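Local coordinates for extracellular solute-binding protein family 1 (Kribbella flavida, PDB 5IXP) that probably captures a solute outside the cell and hands it to an ABC transporter, as extracellular solute-binding proteins do, at residues 247-252 and 327-332; 64-69 and 105-110; 364-369 and 382-387. One frame throughout, in Å; residues are numbered along the deposited sequence. Where two conformers were deposited one is given.

Contact 1: 247-252 and 327-332; sequences DNAGTF and NPYFNN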
ATOM      1  N   ASP A 247      -8.380   6.466  15.409  1.00 24.09           N
ATOM      2  CA  ASP A 247      -9.783   6.109  15.616  1.00 25.97           C
ATOM      3  C   ASP A 247      -9.916   4.903  16.541  1.00 25.56           C
ATOM      4  O   ASP A 247     -10.714   4.913  17.486  1.00 26.92           O
ATOM      5  CB  ASP A 247     -10.463   5.826  14.276  1.00 30.07           C
ATOM      6  CG  ASP A 247     -10.793   7.093  13.501  1.00 41.49           C
ATOM      7  OD1 ASP A 247     -10.901   8.174  14.122  1.00 46.66           O
ATOM      8  OD2 ASP A 247     -10.961   7.005  12.267  1.00 44.08           O
ATOM      9  N   ASN A 248      -9.139   3.850  16.282  1.00 23.98           N
ATOM     10  CA  ASN A 248      -9.276   2.623  17.064  1.00 24.41           C
ATOM     11  C   ASN A 248      -8.773   2.807  18.492  1.00 26.81           C
ATOM     12  O   ASN A 248      -9.389   2.310  19.446  1.00 26.99           O
ATOM     13  CB  ASN A 248      -8.519   1.484  16.379  1.00 24.15           C
ATOM     14  CG  ASN A 248      -9.185   1.025  15.097  1.00 24.57           C
ATOM     15  OD1 ASN A 248     -10.295   1.448  14.771  1.00 25.66           O
ATOM     16  ND2 ASN A 248      -8.509   0.149  14.358  1.00 24.78           N
ATOM     17  N   ALA A 249      -7.650   3.508  18.665  1.00 24.82           N
ATOM     18  CA  ALA A 249      -7.113   3.694  20.007  1.00 25.97           C
ATOM     19  C   ALA A 249      -7.896   4.736  20.796  1.00 28.12           C
ATOM     20  O   ALA A 249      -7.999   4.627  22.024  1.00 29.74           O
ATOM     21  CB  ALA A 249      -5.637   4.083  19.935  1.00 24.18           C
ATOM     22  N   GLY A 250      -8.449   5.738  20.117  1.00 27.46           N
ATOM     23  CA  GLY A 250      -9.279   6.731  20.776  1.00 30.67           C
ATOM     24  C   GLY A 250      -8.555   7.444  21.903  1.00 32.53           C
ATOM     25  O   GLY A 250      -7.337   7.661  21.867  1.00 32.48           O
ATOM     26  N   THR A 251      -9.324   7.812  22.935  1.00 33.22           N
ATOM     27  CA  THR A 251      -8.745   8.549  24.053  1.00 33.57           C
ATOM     28  C   THR A 251      -7.729   7.707  24.819  1.00 33.05           C
ATOM     29  O   THR A 251      -6.791   8.260  25.405  1.00 36.28           O
ATOM     30  CB  THR A 251      -9.847   9.056  24.990  1.00 36.70           C
ATOM     31  OG1 THR A 251     -10.519   7.949  25.598  1.00 40.61           O
ATOM     32  CG2 THR A 251     -10.863   9.873  24.215  1.00 36.92           C
ATOM     33  N   PHE A 252      -7.883   6.379  24.816  1.00 29.02           N
ATOM     34  CA  PHE A 252      -6.858   5.524  25.409  1.00 29.53           C
ATOM     35  C   PHE A 252      -5.495   5.803  24.793  1.00 27.62           C
ATOM     36  O   PHE A 252      -4.481   5.835  25.497  1.00 30.72           O
ATOM     37  CB  PHE A 252      -7.225   4.047  25.241  1.00 29.30           C
ATOM     38  CG  PHE A 252      -6.110   3.091  25.604  1.00 29.28           C
ATOM     39  CD1 PHE A 252      -5.973   2.623  26.905  1.00 30.11           C
ATOM     40  CD2 PHE A 252      -5.204   2.646  24.638  1.00 29.13           C
ATOM     41  CE1 PHE A 252      -4.952   1.738  27.237  1.00 31.79           C
ATOM     42  CE2 PHE A 252      -4.179   1.766  24.966  1.00 28.38           C
ATOM     43  CZ  PHE A 252      -4.052   1.311  26.264  1.00 29.94           C
ATOM     44  N   ASN A 327       0.699  16.041  12.807  1.00 21.02           N
ATOM     45  CA  ASN A 327      -0.367  15.197  13.339  1.00 22.01           C
ATOM     46  C   ASN A 327      -0.407  15.330  14.855  1.00 21.69           C
ATOM     47  O   ASN A 327       0.393  14.687  15.555  1.00 20.97           O
ATOM     48  CB  ASN A 327      -0.163  13.736  12.930  1.00 19.65           C
ATOM     49  CG  ASN A 327      -1.345  12.845  13.313  1.00 24.16           C
ATOM     50  OD1 ASN A 327      -1.799  12.850  14.462  1.00 23.33           O
ATOM     51  ND2 ASN A 327      -1.851  12.074  12.343  1.00 23.14           N
ATOM     52  N   PRO A 328      -1.322  16.131  15.410  1.00 22.47           N
ATOM     53  CA  PRO A 328      -1.341  16.315  16.874  1.00 25.57           C
ATOM     54  C   PRO A 328      -1.504  15.023  17.660  1.00 23.51           C
ATOM     55  O   PRO A 328      -0.875  14.866  18.715  1.00 26.16           O
ATOM     56  CB  PRO A 328      -2.532  17.260  17.082  1.00 25.93           C
ATOM     57  CG  PRO A 328      -2.724  17.930  15.763  1.00 26.47           C
ATOM     58  CD  PRO A 328      -2.375  16.913  14.739  1.00 23.35           C
ATOM     59  N   TYR A 329      -2.333  14.091  17.183  1.00 21.71           N
ATOM     60  CA  TYR A 329      -2.535  12.844  17.917  1.00 22.88           C
ATOM     61  C   TYR A 329      -1.228  12.080  18.078  1.00 22.71           C
ATOM     62  O   TYR A 329      -0.952  11.528  19.151  1.00 22.99           O
ATOM     63  CB  TYR A 329      -3.572  11.976  17.208  1.00 25.25           C
ATOM     64  CG  TYR A 329      -4.028  10.770  18.003  1.00 24.85           C
ATOM     65  CD1 TYR A 329      -5.170  10.834  18.789  1.00 26.44           C
ATOM     66  CD2 TYR A 329      -3.328   9.565  17.959  1.00 22.89           C
ATOM     67  CE1 TYR A 329      -5.605   9.741  19.515  1.00 27.50           C
ATOM     68  CE2 TYR A 329      -3.759   8.459  18.679  1.00 23.78           C
ATOM     69  CZ  TYR A 329      -4.900   8.556  19.458  1.00 25.95           C
ATOM     70  OH  TYR A 329      -5.347   7.475  20.178  1.00 27.26           O
ATOM     71  N   PHE A 330      -0.407  12.041  17.026  1.00 20.96           N
ATOM     72  CA  PHE A 330       0.873  11.336  17.064  1.00 20.74           C
ATOM     73  C   PHE A 330       1.994  12.263  17.544  1.00 21.66           C
ATOM     74  O   PHE A 330       3.006  12.470  16.874  1.00 20.83           O
ATOM     75  CB  PHE A 330       1.183  10.740  15.694  1.00 21.92           C
ATOM     76  CG  PHE A 330       0.416   9.490  15.407  1.00 22.51           C
ATOM     77  CD1 PHE A 330      -0.904   9.554  14.990  1.00 22.98           C
ATOM     78  CD2 PHE A 330       1.001   8.247  15.592  1.00 21.61           C
ATOM     79  CE1 PHE A 330      -1.625   8.400  14.743  1.00 23.89           C
ATOM     80  CE2 PHE A 330       0.287   7.087  15.347  1.00 24.75           C
ATOM     81  CZ  PHE A 330      -1.033   7.166  14.928  1.00 23.77           C
ATOM     82  N   ASN A 331       1.785  12.822  18.740  1.00 21.70           N
ATOM     83  CA  ASN A 331       2.791  13.642  19.423  1.00 22.47           C
ATOM     84  C   ASN A 331       3.267  14.798  18.542  1.00 23.39           C
ATOM     85  O   ASN A 331       4.446  15.157  18.535  1.00 21.36           O
ATOM     86  CB  ASN A 331       3.977  12.780  19.885  1.00 22.48           C
ATOM     87  CG  ASN A 331       4.899  13.516  20.852  1.00 22.54           C
ATOM     88  OD1 ASN A 331       4.444  14.304  21.678  1.00 25.47           O
ATOM     89  ND2 ASN A 331       6.199  13.269  20.743  1.00 21.79           N
ATOM     90  N   ASN A 332       2.336  15.384  17.782  1.00 23.93           N
ATOM     91  CA  ASN A 332       2.647  16.513  16.904  1.00 25.84           C
ATOM     92  C   ASN A 332       3.757  16.163  15.921  1.00 21.44           C
ATOM     93  O   ASN A 332       4.612  16.992  15.611  1.00 22.92           O
ATOM     94  CB  ASN A 332       3.027  17.760  17.707  1.00 31.40           C
ATOM     95  CG  ASN A 332       1.848  18.381  18.400  1.00 38.02           C
ATOM     96  OD1 ASN A 332       0.823  18.650  17.777  1.00 40.58           O
ATOM     97  ND2 ASN A 332       1.982  18.616  19.694  1.00 41.70           N
TER
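The phenol end of Y329 overlaps the last turn of helix 241-249, its hydroxyl lying beside the methyl of A249 and against the carbonyl of G250. Y329 OH donates a hydrogen bond to G250 O at 2.6 Å. The donor sits in the carbonyl plane on a lone pair, with a C=O...donor angle of 139°. The acceptor lies at the ring edge and in the ring plane, and Y329 CE1 is 3.6 Å from G250 O. The phenolic proton can therefore point at its acceptor without leaving the plane of the ring. The remaining contact is van der Waals: A249 CB lies 3.4 Å from Y329 OH. Because the nearest CA atoms, those of G250 and Y329, are 9.5 Å apart, the whole length of the side chain is needed to cross. It does so with CG anti to the backbone N (chi1 -170°), which sends the ring out of its loop toward the helix end. A phenylalanine here would keep the ring but lack the hydroxyl, and would probably leave the G250 carbonyl without this partner and the ring freer to shift. Y329 also packs on A246 of helix 241-249 and on W257 of strand 257-260, while F330 reaches L242 and I245 of that helix. The loop itself is shaped by N327, whose OD1 accepts from F330 N at 3.0 Å, the donor standing above the amide plane. G250, with positive phi, is the first residue to leave helical geometry. The arrangement joins a helix ending at a glycine to a loop folded by an Asx motif, in the alpha/beta framework of a PBP-clan solute-binding protein.

Contact 2: 64-69 and 105-110; sequences SWIYKY and RIIGYG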
ATOM      1  N   SER A  64      -2.881  -3.110  -5.573  1.00 15.94           N
ATOM      2  CA  SER A  64      -2.767  -4.539  -5.294  1.00 21.44           C
ATOM      3  C   SER A  64      -3.490  -5.406  -6.319  1.00 22.78           C
ATOM      4  O   SER A  64      -3.254  -6.619  -6.343  1.00 29.41           O
ATOM      5  CB  SER A  64      -3.280  -4.872  -3.893  1.00 27.10           C
ATOM      6  OG  SER A  64      -4.679  -4.677  -3.811  1.00 31.12           O
ATOM      7  N   TRP A  65      -4.356  -4.817  -7.157  0.77 23.98           N
ATOM      8  CA  TRP A  65      -5.062  -5.543  -8.214  0.77 23.84           C
ATOM      9  C   TRP A  65      -4.384  -5.454  -9.566  0.77 23.93           C
ATOM     10  O   TRP A  65      -4.668  -6.282 -10.437  0.77 23.04           O
ATOM     11  CB  TRP A  65      -6.482  -5.004  -8.451  0.77 24.72           C
ATOM     12  CG  TRP A  65      -7.249  -4.569  -7.291  0.77 20.43           C
ATOM     13  CD1 TRP A  65      -7.130  -5.008  -6.015  0.77 16.52           C
ATOM     14  CD2 TRP A  65      -8.287  -3.581  -7.290  0.77 18.78           C
ATOM     15  NE1 TRP A  65      -8.020  -4.349  -5.207  0.77 16.43           N
ATOM     16  CE2 TRP A  65      -8.746  -3.468  -5.968  0.77 19.21           C
ATOM     17  CE3 TRP A  65      -8.862  -2.777  -8.279  0.77 18.31           C
ATOM     18  CZ2 TRP A  65      -9.754  -2.587  -5.606  0.77 23.03           C
ATOM     19  CZ3 TRP A  65      -9.860  -1.905  -7.926  0.77 16.61           C
ATOM     20  CH2 TRP A  65     -10.306  -1.817  -6.596  0.77 21.47           C
ATOM     21  N   ILE A  66      -3.560  -4.426  -9.784  1.00 22.66           N
ATOM     22  CA  ILE A  66      -3.175  -4.057 -11.143  1.00 23.68           C
ATOM     23  C   ILE A  66      -2.332  -5.140 -11.811  1.00 26.47           C
ATOM     24  O   ILE A  66      -2.291  -5.204 -13.050  1.00 27.33           O
ATOM     25  CB  ILE A  66      -2.484  -2.679 -11.147  1.00 24.58           C
ATOM     26  CG1 ILE A  66      -2.471  -2.098 -12.566  1.00 27.16           C
ATOM     27  CG2 ILE A  66      -1.088  -2.754 -10.546  1.00 26.23           C
ATOM     28  CD1 ILE A  66      -2.152  -0.610 -12.623  1.00 30.89           C
ATOM     29  N   TYR A  67      -1.704  -6.027 -11.027  1.00 26.59           N
ATOM     30  CA  TYR A  67      -0.958  -7.143 -11.608  1.00 27.56           C
ATOM     31  C   TYR A  67      -1.840  -7.955 -12.549  1.00 28.23           C
ATOM     32  O   TYR A  67      -1.389  -8.391 -13.613  1.00 30.12           O
ATOM     33  CB  TYR A  67      -0.388  -8.044 -10.500  1.00 26.66           C
ATOM     34  CG  TYR A  67      -1.426  -8.916  -9.802  1.00 30.55           C
ATOM     35  CD1 TYR A  67      -2.088  -8.468  -8.667  1.00 32.58           C
ATOM     36  CD2 TYR A  67      -1.749 -10.183 -10.286  1.00 32.81           C
ATOM     37  CE1 TYR A  67      -3.044  -9.247  -8.034  1.00 33.42           C
ATOM     38  CE2 TYR A  67      -2.712 -10.971  -9.663  1.00 33.43           C
ATOM     39  CZ  TYR A  67      -3.355 -10.496  -8.536  1.00 36.06           C
ATOM     40  OH  TYR A  67      -4.310 -11.268  -7.900  1.00 38.96           O
ATOM     41  N   LYS A  68      -3.104  -8.160 -12.169  1.00 26.09           N
ATOM     42  CA  LYS A  68      -4.014  -8.965 -12.973  1.00 29.49           C
ATOM     43  C   LYS A  68      -4.322  -8.289 -14.303  1.00 30.41           C
ATOM     44  O   LYS A  68      -4.562  -8.967 -15.306  1.00 36.92           O
ATOM     45  CB  LYS A  68      -5.295  -9.230 -12.180  1.00 31.73           C
ATOM     46  CG  LYS A  68      -6.360 -10.019 -12.922  1.00 38.50           C
ATOM     47  CD  LYS A  68      -7.318 -10.711 -11.958  1.00 44.83           C
ATOM     48  CE  LYS A  68      -8.563 -11.225 -12.686  1.00 49.99           C
ATOM     49  NZ  LYS A  68      -9.582 -11.797 -11.752  1.00 50.66           N
ATOM     50  N   TYR A  69      -4.291  -6.961 -14.348  1.00 24.18           N
ATOM     51  CA  TYR A  69      -4.653  -6.267 -15.570  1.00 21.24           C
ATOM     52  C   TYR A  69      -3.450  -5.872 -16.407  1.00 22.09           C
ATOM     53  O   TYR A  69      -3.604  -5.649 -17.613  1.00 23.32           O
ATOM     54  CB  TYR A  69      -5.539  -5.065 -15.226  1.00 22.62           C
ATOM     55  CG  TYR A  69      -6.797  -5.599 -14.601  1.00 21.71           C
ATOM     56  CD1 TYR A  69      -7.778  -6.177 -15.387  1.00 23.43           C
ATOM     57  CD2 TYR A  69      -6.954  -5.634 -13.228  1.00 23.51           C
ATOM     58  CE1 TYR A  69      -8.920  -6.728 -14.824  1.00 24.92           C
ATOM     59  CE2 TYR A  69      -8.089  -6.183 -12.655  1.00 25.76           C
ATOM     60  CZ  TYR A  69      -9.065  -6.724 -13.464  1.00 24.93           C
ATOM     61  OH  TYR A  69     -10.181  -7.267 -12.902  1.00 29.55           O
ATOM     62  N   ARG A 105       4.312  -0.701 -21.941  1.00 28.72           N
ATOM     63  CA  ARG A 105       3.046   0.015 -22.032  1.00 27.94           C
ATOM     64  C   ARG A 105       2.630   0.521 -20.655  1.00 27.28           C
ATOM     65  O   ARG A 105       2.798  -0.170 -19.650  1.00 27.80           O
ATOM     66  CB  ARG A 105       1.968  -0.895 -22.618  1.00 26.76           C
ATOM     67  CG  ARG A 105       2.181  -1.203 -24.101  1.00 29.09           C
ATOM     68  CD  ARG A 105       1.175  -2.231 -24.602  1.00 33.48           C
ATOM     69  NE  ARG A 105       1.460  -3.576 -24.106  1.00 34.28           N
ATOM     70  CZ  ARG A 105       0.633  -4.609 -24.232  1.00 38.62           C
ATOM     71  NH1 ARG A 105       0.978  -5.799 -23.756  1.00 41.37           N
ATOM     72  NH2 ARG A 105      -0.547  -4.447 -24.817  1.00 36.65           N
ATOM     73  N   ILE A 106       2.098   1.738 -20.605  1.00 21.63           N
ATOM     74  CA  ILE A 106       1.695   2.354 -19.345  1.00 19.56           C
ATOM     75  C   ILE A 106       0.174   2.384 -19.321  1.00 18.04           C
ATOM     76  O   ILE A 106      -0.453   3.089 -20.121  1.00 18.51           O
ATOM     77  CB  ILE A 106       2.287   3.760 -19.177  1.00 20.67           C
ATOM     78  CG1 ILE A 106       3.817   3.688 -19.173  1.00 22.55           C
ATOM     79  CG2 ILE A 106       1.776   4.401 -17.892  1.00 20.45           C
ATOM     80  CD1 ILE A 106       4.485   5.042 -19.190  1.00 24.54           C
ATOM     81  N   ILE A 107      -0.435   1.621 -18.412  1.00 16.68           N
ATOM     82  CA  ILE A 107      -1.888   1.495 -18.430  1.00 15.87           C
ATOM     83  C   ILE A 107      -2.566   2.295 -17.335  1.00 13.92           C
ATOM     84  O   ILE A 107      -3.804   2.343 -17.303  1.00 16.39           O
ATOM     85  CB  ILE A 107      -2.336   0.022 -18.363  1.00 19.21           C
ATOM     86  CG1 ILE A 107      -1.959  -0.620 -17.026  1.00 18.28           C
ATOM     87  CG2 ILE A 107      -1.761  -0.768 -19.550  1.00 22.93           C
ATOM     88  CD1 ILE A 107      -2.684  -1.961 -16.790  1.00 22.38           C
ATOM     89  N   GLY A 108      -1.814   2.941 -16.454  1.00 13.68           N
ATOM     90  CA  GLY A 108      -2.424   3.719 -15.388  1.00 13.38           C
ATOM     91  C   GLY A 108      -1.645   4.973 -15.050  1.00 12.96           C
ATOM     92  O   GLY A 108      -0.414   5.018 -15.142  1.00 14.26           O
ATOM     93  N   TYR A 109      -2.393   5.998 -14.642  1.00 12.14           N
ATOM     94  CA  TYR A 109      -1.851   7.218 -14.060  1.00 12.35           C
ATOM     95  C   TYR A 109      -2.038   7.176 -12.546  1.00 13.31           C
ATOM     96  O   TYR A 109      -3.165   7.014 -12.064  1.00 12.89           O
ATOM     97  CB  TYR A 109      -2.555   8.446 -14.631  1.00  9.86           C
ATOM     98  CG  TYR A 109      -2.152   8.826 -16.038  1.00 11.92           C
ATOM     99  CD1 TYR A 109      -0.869   8.563 -16.514  1.00 13.38           C
ATOM    100  CD2 TYR A 109      -3.042   9.495 -16.874  1.00 13.87           C
ATOM    101  CE1 TYR A 109      -0.478   8.947 -17.792  1.00 13.07           C
ATOM    102  CE2 TYR A 109      -2.668   9.877 -18.163  1.00 15.79           C
ATOM    103  CZ  TYR A 109      -1.388   9.597 -18.615  1.00 15.63           C
ATOM    104  OH  TYR A 109      -1.017   9.982 -19.893  1.00 17.63           O
ATOM    105  N   GLY A 110      -0.948   7.363 -11.804  1.00 10.01           N
ATOM    106  CA  GLY A 110      -0.987   7.136 -10.366  1.00 12.47           C
ATOM    107  C   GLY A 110      -1.721   8.229  -9.596  1.00 11.99           C
ATOM    108  O   GLY A 110      -1.539   9.429  -9.835  1.00 11.31           O
TER
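In the alpha/beta fold of this PBP-clan protein, the chain leading into strand 108-121 packs through I107 on I66 and Y69 of the short helix 66-70. All three residues are buried, and the contact between the segments is apolar. The backbones stay well separated, with 8.7 Å between the CA atoms of Y69 and I107, so side chains fill the interval. One methyl does most of the touching. I107 CD1 lies alongside the outer part of I66, 4.2 Å from I66 CG1 and 4.4 Å from I66 CD1. The position follows from the torsions of I107: CG1 stands between the backbone N and the carbonyl carbon (chi1 66°), a crowded position, and chi2 of 166° then extends CD1 toward the helix. I66 is extended too, its CG1 anti to the backbone N, and its own end leans toward G108. A beta carbon built on G108 would point at the helix and lie 3.8 Å from I66 CD1, in plain contact with it. Y69 takes part through its backbone and CB, because its ring leads away to E46 and L49 of helix 38-51. A99 touches I66 and is bonded through its backbone to I107, tying the intervening loop to both sides. Farther along, Y109 continues into the sheet through a backbone bond with L275. Inside the helix, the backbone bond Y69 N to I66 O, 3.0 Å, joins the two residues that receive the isoleucine. Past them, the methyl I107 CD1 settles against the peptide carbonyl, 3.9 Å from Y69 O.

Contact 3: 364-369 and 382-387; sequences TEALAR and KQALRE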
ATOM      1  N   THR A 364       0.313 -16.202   3.041  1.00 15.49           N
ATOM      2  CA  THR A 364      -0.102 -15.496   4.247  1.00 16.43           C
ATOM      3  C   THR A 364      -1.051 -16.341   5.085  1.00 17.83           C
ATOM      4  O   THR A 364      -1.015 -16.265   6.320  1.00 17.82           O
ATOM      5  CB  THR A 364      -0.743 -14.142   3.908  1.00 16.55           C
ATOM      6  OG1 THR A 364      -1.878 -14.323   3.052  1.00 17.63           O
ATOM      7  CG2 THR A 364       0.271 -13.223   3.230  1.00 16.02           C
ATOM      8  N   GLU A 365      -1.896 -17.159   4.443  1.00 17.41           N
ATOM      9  CA  GLU A 365      -2.719 -18.091   5.210  1.00 20.23           C
ATOM     10  C   GLU A 365      -1.837 -19.050   5.992  1.00 18.51           C
ATOM     11  O   GLU A 365      -2.084 -19.308   7.177  1.00 17.97           O
ATOM     12  CB  GLU A 365      -3.672 -18.866   4.287  1.00 19.16           C
ATOM     13  CG  GLU A 365      -4.829 -18.015   3.757  1.00 23.37           C
ATOM     14  CD  GLU A 365      -5.694 -18.729   2.732  1.00 29.99           C
ATOM     15  OE1 GLU A 365      -5.397 -19.893   2.392  1.00 32.31           O
ATOM     16  OE2 GLU A 365      -6.677 -18.116   2.259  1.00 31.46           O
ATOM     17  N   ALA A 366      -0.784 -19.562   5.350  1.00 17.99           N
ATOM     18  CA  ALA A 366       0.123 -20.476   6.034  1.00 17.15           C
ATOM     19  C   ALA A 366       0.833 -19.779   7.187  1.00 17.77           C
ATOM     20  O   ALA A 366       0.953 -20.339   8.284  1.00 17.50           O
ATOM     21  CB  ALA A 366       1.132 -21.053   5.040  1.00 16.52           C
ATOM     22  N   LEU A 367       1.309 -18.553   6.963  1.00 17.06           N
ATOM     23  CA  LEU A 367       2.009 -17.850   8.029  1.00 15.51           C
ATOM     24  C   LEU A 367       1.071 -17.550   9.197  1.00 16.24           C
ATOM     25  O   LEU A 367       1.478 -17.636  10.360  1.00 16.30           O
ATOM     26  CB  LEU A 367       2.648 -16.572   7.485  1.00 14.65           C
ATOM     27  CG  LEU A 367       3.494 -15.787   8.489  1.00 14.07           C
ATOM     28  CD1 LEU A 367       4.565 -16.675   9.114  1.00 16.94           C
ATOM     29  CD2 LEU A 367       4.120 -14.579   7.793  1.00 16.57           C
ATOM     30  N   ALA A 368      -0.194 -17.224   8.905  1.00 16.85           N
ATOM     31  CA  ALA A 368      -1.162 -16.992   9.971  1.00 17.75           C
ATOM     32  C   ALA A 368      -1.383 -18.254  10.797  1.00 18.21           C
ATOM     33  O   ALA A 368      -1.546 -18.181  12.020  1.00 18.48           O
ATOM     34  CB  ALA A 368      -2.488 -16.491   9.391  1.00 19.17           C
ATOM     35  N   ARG A 369      -1.400 -19.422  10.149  1.00 17.41           N
ATOM     36  CA  ARG A 369      -1.550 -20.668  10.899  1.00 19.58           C
ATOM     37  C   ARG A 369      -0.375 -20.886  11.846  1.00 19.21           C
ATOM     38  O   ARG A 369      -0.560 -21.341  12.979  1.00 20.75           O
ATOM     39  CB  ARG A 369      -1.712 -21.851   9.945  1.00 19.17           C
ATOM     40  CG  ARG A 369      -3.060 -21.872   9.202  1.00 18.07           C
ATOM     41  CD  ARG A 369      -3.293 -23.202   8.487  1.00 20.52           C
ATOM     42  NE  ARG A 369      -2.247 -23.520   7.512  1.00 20.73           N
ATOM     43  CZ  ARG A 369      -2.277 -23.176   6.227  1.00 21.18           C
ATOM     44  NH1 ARG A 369      -3.300 -22.477   5.733  1.00 22.12           N
ATOM     45  NH2 ARG A 369      -1.275 -23.530   5.429  1.00 20.57           N
ATOM     46  N   LYS A 382       5.624 -26.196   3.706  1.00 19.79           N
ATOM     47  CA  LYS A 382       5.386 -27.189   2.667  1.00 23.15           C
ATOM     48  C   LYS A 382       3.988 -27.036   2.087  1.00 20.71           C
ATOM     49  O   LYS A 382       3.804 -27.128   0.868  1.00 23.29           O
ATOM     50  CB  LYS A 382       5.589 -28.605   3.209  1.00 24.08           C
ATOM     51  CG  LYS A 382       6.994 -28.891   3.686  1.00 31.86           C
ATOM     52  CD  LYS A 382       7.102 -30.335   4.195  1.00 35.85           C
ATOM     53  CE  LYS A 382       8.508 -30.672   4.666  1.00 43.99           C
ATOM     54  NZ  LYS A 382       9.495 -30.656   3.544  1.00 47.98           N
ATOM     55  N   GLN A 383       2.991 -26.790   2.940  1.00 17.86           N
ATOM     56  CA  GLN A 383       1.632 -26.619   2.433  1.00 18.64           C
ATOM     57  C   GLN A 383       1.528 -25.383   1.553  1.00 20.20           C
ATOM     58  O   GLN A 383       0.879 -25.422   0.500  1.00 21.27           O
ATOM     59  CB  GLN A 383       0.621 -26.540   3.579  1.00 17.39           C
ATOM     60  CG  GLN A 383      -0.800 -26.275   3.092  1.00 18.87           C
ATOM     61  CD  GLN A 383      -1.838 -26.411   4.187  1.00 21.02           C
ATOM     62  OE1 GLN A 383      -1.521 -26.801   5.308  1.00 20.63           O
ATOM     63  NE2 GLN A 383      -3.094 -26.096   3.862  1.00 20.75           N
ATOM     64  N   ALA A 384       2.164 -24.277   1.959  1.00 18.69           N
ATOM     65  CA  ALA A 384       2.145 -23.079   1.123  1.00 20.27           C
ATOM     66  C   ALA A 384       2.759 -23.358  -0.245  1.00 22.02           C
ATOM     67  O   ALA A 384       2.210 -22.947  -1.274  1.00 20.80           O
ATOM     68  CB  ALA A 384       2.873 -21.925   1.820  1.00 20.38           C
ATOM     69  N   LEU A 385       3.884 -24.084  -0.284  1.00 20.49           N
ATOM     70  CA  LEU A 385       4.509 -24.379  -1.572  1.00 24.28           C
ATOM     71  C   LEU A 385       3.586 -25.207  -2.454  1.00 25.85           C
ATOM     72  O   LEU A 385       3.442 -24.915  -3.648  1.00 25.09           O
ATOM     73  CB  LEU A 385       5.850 -25.094  -1.382  1.00 23.09           C
ATOM     74  CG  LEU A 385       7.005 -24.263  -0.813  1.00 23.91           C
ATOM     75  CD1 LEU A 385       8.313 -25.027  -0.867  1.00 27.11           C
ATOM     76  CD2 LEU A 385       7.152 -22.932  -1.529  1.00 26.15           C
ATOM     77  N   ARG A 386       2.950 -26.242  -1.886  1.00 23.40           N
ATOM     78  CA  ARG A 386       1.996 -27.042  -2.654  1.00 25.09           C
ATOM     79  C   ARG A 386       0.875 -26.180  -3.210  1.00 25.26           C
ATOM     80  O   ARG A 386       0.533 -26.269  -4.395  1.00 26.37           O
ATOM     81  CB  ARG A 386       1.397 -28.156  -1.792  1.00 27.52           C
ATOM     82  CG  ARG A 386       2.290 -29.344  -1.546  1.00 32.98           C
ATOM     83  CD  ARG A 386       1.478 -30.541  -1.012  1.00 35.80           C
ATOM     84  NE  ARG A 386       0.650 -30.198   0.146  1.00 35.07           N
ATOM     85  CZ  ARG A 386       1.096 -30.181   1.400  1.00 37.17           C
ATOM     86  NH1 ARG A 386       2.366 -30.471   1.655  1.00 37.86           N
ATOM     87  NH2 ARG A 386       0.279 -29.865   2.399  1.00 33.36           N
ATOM     88  N   GLU A 387       0.273 -25.352  -2.356  1.00 21.20           N
ATOM     89  CA  GLU A 387      -0.871 -24.558  -2.780  1.00 20.81           C
ATOM     90  C   GLU A 387      -0.464 -23.451  -3.740  1.00 23.83           C
ATOM     91  O   GLU A 387      -1.230 -23.118  -4.652  1.00 25.91           O
ATOM     92  CB  GLU A 387      -1.581 -23.997  -1.554  1.00 20.41           C
ATOM     93  CG  GLU A 387      -2.095 -25.112  -0.653  1.00 25.17           C
ATOM     94  CD  GLU A 387      -2.873 -24.613   0.538  1.00 28.58           C
ATOM     95  OE1 GLU A 387      -2.822 -23.403   0.835  1.00 33.01           O
ATOM     96  OE2 GLU A 387      -3.544 -25.442   1.181  1.00 29.04           O
TER
HETATM   97  O   HOH W   1      -4.320 -22.387   2.988  1.00 32.55           O
HETATM   98  O   HOH W   2      -1.237 -22.356   2.735  1.00 25.02           O
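Two consecutive helices, 356-371 and 377-392, form a helical hairpin near the C-terminus, joined here by an alanine contact and a polar group centred on R369. The apolar contribution is A366 CB against A384 CB at 3.8 Å, methyl to methyl, and these small side chains let the CA atoms of A366 and A384 come within 5.9 Å. F363 and W201 add to this seam from outside, packing on A384 and A366 respectively. The second kind of interaction is a stack of flat groups. The R369 guanidinium lies over the Q383 amide with their planes 19° apart, NH2 of R369 being 3.2 Å from CD of Q383. A bend in the arginine chain (chi3 -58°) folds the guanidinium back over its own helix, with A366 CA under one face, toward the rim, while Q383 runs extended across it. The nearby Q383 OE1 and R369 NH2 meet at a poor angle, so the stack, not a bond, relates them; Q375, in the connecting turn, instead accepts from R369 NE and donates to Q383 OE1. Within helix 377-392, Q383 NE2 donates to E387 OE2 one turn on (2.8 Å, 171°), from above the carboxylate plane, which holds the amide in place for the stack. Waters make the third set. One accepts from R369 NH1 at 2.9 Å and lies close to E365 OE1 and E387 OE1, which are themselves 4.6 Å apart. The arginine, sharing this water, probably eases the repulsion between the two carboxylates. A second water lies at the guanidinium edge, in its plane; it accepts from R369 NH2 at 2.9 Å and sits 2.7 Å from E387 OE1.

How the contacts relate
The three contacts lie in series along the chain and do not touch. Contacts 1 and 2 fall on opposite sides of the chain's centre, 34 Å apart between centres. Contact 3, in the C-terminal hairpin, has its centre 36 Å from that of contact 1 and 27 Å from that of contact 2; nearest atoms of contacts 2 and 3 are about 12 Å apart. They differ in character: a single phenol-to-carbonyl bond, a buried aliphatic contact and a helix pair bridged by waters. Strand 108-121 gives an indirect route, since the strand begins within contact 2 and pairs with strand 257-260, whose W257 packs on both segments of contact 1.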